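O-methyltransferase (Burkholderia thailandensis, PDB 3MCZ) probably transfers a methyl group from S-adenosylmethionine to an oxygen of a substrate not yet identified, working as a dimer. Local coordinates at residues A180-L186 / A248-L254. Residues are numbered along the deposited sequence; the frame is centred on the assembly and turned at random.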
loop_
_atom_site.group_PDB
_atom_site.type_symbol
_atom_site.label_atom_id
_atom_site.label_comp_id
_atom_site.label_asym_id
_atom_site.label_seq_id
_atom_site.Cartn_x
_atom_site.Cartn_y
_atom_site.Cartn_z
ATOM N N ALA A 180 45.576 0.182 4.528
ATOM C CA ALA A 180 45.210 1.576 4.353
ATOM C C ALA A 180 45.490 2.320 5.693
ATOM O O ALA A 180 45.635 1.695 6.762
ATOM C CB ALA A 180 43.762 1.678 3.990
ATOM N N ARG A 181 45.626 3.640 5.607
ATOM C CA ARG A 181 45.705 4.494 6.787
ATOM C C ARG A 181 44.613 5.516 6.871
ATOM O O ARG A 181 44.221 5.890 7.956
ATOM C CB ARG A 181 47.047 5.226 6.812
ATOM C CG ARG A 181 48.215 4.316 7.009
ATOM C CD ARG A 181 48.122 3.530 8.321
ATOM N NE ARG A 181 48.044 4.367 9.539
ATOM C CZ ARG A 181 49.094 4.912 10.161
ATOM N NH1 ARG A 181 50.338 4.741 9.704
ATOM N NH2 ARG A 181 48.897 5.647 11.246
ATOM N N THR A 182 44.150 6.008 5.722
ATOM C CA THR A 182 43.171 7.079 5.708
ATOM C C THR A 182 42.002 6.756 4.797
ATOM O O THR A 182 42.168 6.103 3.749
ATOM C CB THR A 182 43.780 8.401 5.229
ATOM O OG1 THR A 182 44.407 8.196 3.950
ATOM C CG2 THR A 182 44.804 8.947 6.280
ATOM N N VAL A 183 40.832 7.219 5.235
ATOM C CA VAL A 183 39.568 7.030 4.562
ATOM C C VAL A 183 38.785 8.352 4.509
ATOM O O VAL A 183 38.680 9.083 5.507
ATOM C CB VAL A 183 38.656 6.013 5.309
ATOM C CG1 VAL A 183 37.353 5.750 4.497
ATOM C CG2 VAL A 183 39.361 4.741 5.616
ATOM N N ILE A 184 38.180 8.621 3.363
ATOM C CA ILE A 184 37.243 9.713 3.190
ATOM C C ILE A 184 35.860 9.133 2.815
ATOM O O ILE A 184 35.753 8.363 1.856
ATOM C CB ILE A 184 37.773 10.678 2.122
ATOM C CG1 ILE A 184 38.964 11.443 2.655
ATOM C CG2 ILE A 184 36.687 11.600 1.641
ATOM C CD1 ILE A 184 39.607 12.378 1.654
ATOM N N ASP A 185 34.831 9.464 3.604
ATOM C CA ASP A 185 33.429 9.016 3.380
ATOM C C ASP A 185 32.635 10.214 2.808
ATOM O O ASP A 185 32.263 11.156 3.535
ATOM C CB ASP A 185 32.825 8.539 4.718
ATOM C CG ASP A 185 31.548 7.697 4.562
ATOM O OD1 ASP A 185 31.182 7.280 3.421
ATOM O OD2 ASP A 185 30.908 7.425 5.621
ATOM N N LEU A 186 32.381 10.171 1.514
ATOM C CA LEU A 186 31.751 11.267 0.809
ATOM C C LEU A 186 30.220 11.143 0.944
ATOM O O LEU A 186 29.644 10.099 0.660
ATOM C CB LEU A 186 32.180 11.290 -0.659
ATOM C CG LEU A 186 33.676 11.536 -0.979
ATOM C CD1 LEU A 186 33.928 11.245 -2.482
ATOM C CD2 LEU A 186 34.171 12.934 -0.580
ATOM N N ALA A 248 43.101 13.872 -0.134
ATOM C CA ALA A 248 43.689 12.600 -0.545
ATOM C C ALA A 248 43.443 11.563 0.555
ATOM O O ALA A 248 43.571 11.876 1.770
ATOM C CB ALA A 248 45.196 12.766 -0.788
ATOM N N ALA A 249 43.098 10.337 0.155
ATOM C CA ALA A 249 43.011 9.233 1.101
ATOM C C ALA A 249 43.332 7.936 0.404
ATOM O O ALA A 249 43.265 7.852 -0.823
ATOM C CB ALA A 249 41.623 9.149 1.756
ATOM N N ASP A 250 43.634 6.912 1.204
ATOM C CA ASP A 250 43.849 5.564 0.674
ATOM C C ASP A 250 42.557 4.908 0.173
ATOM O O ASP A 250 42.579 4.149 -0.798
ATOM C CB ASP A 250 44.481 4.698 1.752
ATOM C CG ASP A 250 45.855 5.210 2.157
ATOM O OD1 ASP A 250 46.622 5.554 1.230
ATOM O OD2 ASP A 250 46.147 5.321 3.385
ATOM N N VAL A 251 41.464 5.176 0.870
ATOM C CA VAL A 251 40.142 4.705 0.518
ATOM C C VAL A 251 39.129 5.841 0.553
ATOM O O VAL A 251 39.042 6.616 1.516
ATOM C CB VAL A 251 39.649 3.517 1.393
ATOM C CG1 VAL A 251 38.264 3.023 0.886
ATOM C CG2 VAL A 251 40.636 2.377 1.378
ATOM N N VAL A 252 38.377 5.985 -0.544
ATOM C CA VAL A 252 37.362 7.021 -0.664
ATOM C C VAL A 252 36.049 6.290 -0.890
ATOM O O VAL A 252 35.983 5.377 -1.698
ATOM C CB VAL A 252 37.681 7.984 -1.847
ATOM C CG1 VAL A 252 36.563 9.023 -2.060
ATOM C CG2 VAL A 252 39.077 8.642 -1.640
HETATM N N MSE A 253 34.989 6.670 -0.177
HETATM C CA MSE A 253 33.736 5.940 -0.297
HETATM C C MSE A 253 32.605 6.859 -0.757
HETATM O O MSE A 253 32.489 7.964 -0.271
HETATM C CB MSE A 253 33.356 5.302 1.042
HETATM C CG MSE A 253 34.425 4.478 1.656
HETATM SE SE MSE A 253 33.826 3.405 3.146
HETATM C CE MSE A 253 33.583 4.757 4.409
ATOM N N LEU A 254 31.794 6.334 -1.666
ATOM C CA LEU A 254 30.539 6.908 -2.135
ATOM C C LEU A 254 29.464 5.845 -1.933
ATOM O O LEU A 254 29.155 5.097 -2.851
ATOM C CB LEU A 254 30.622 7.192 -3.623
ATOM C CG LEU A 254 31.139 8.521 -4.123
ATOM C CD1 LEU A 254 31.290 8.430 -5.649
ATOM C CD2 LEU A 254 30.209 9.735 -3.710
HETATM O O HOH W 1 46.963 7.864 3.857
#
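The carboxylate of Asp250 is gripped through OD2 from both faces of its plane: the backbone N of Arg181 comes in at 2.8 Å from OD2 on one face, that of Thr182 from the opposite one. Both N-H groups meet OD2 on its anti side, each a little under 30° out of the plane, and a water donates to the same oxygen while also bonding Thr182 OG1. With chi1 at 54°, this hydroxyl sits between its own backbone N and carbonyl carbon, where it accepts the N-H of Asp250 (N to OG1 3.1 Å). The two residues thus tie each other's side chain to main chain at the corner the chain turns at Asp250. Beyond them 182-186 and 251-254 run parallel, with Thr182 O receiving Val251 N, Ile184 N and O bonded to Val251 O and Met253 N, and Leu186 N to Met253 O. On one face of the sheet the selenomethionine Met253, bent at chi3 (-72°), lays its CE against the Asp185 carboxylate; Met253 CE lies 3.6 Å from Asp185 CG and 3.9 Å from Val183 CG1. On the other, Ile184 CG1 rests on Ala249 CB at 3.6 Å, and Leu186 CD1 presses tightly on Val252 CG1; helix 263-275 packs against Leu186 and Leu254. These are adjacent central strands of the Rossmann-like methyltransferase sheet, and strand 205-210 flanks 182-186 on its other edge. Three donors on one oxygen should favour an ionised Asp250, whose negative charge would be stabilised by two main-chain N-H groups and a water.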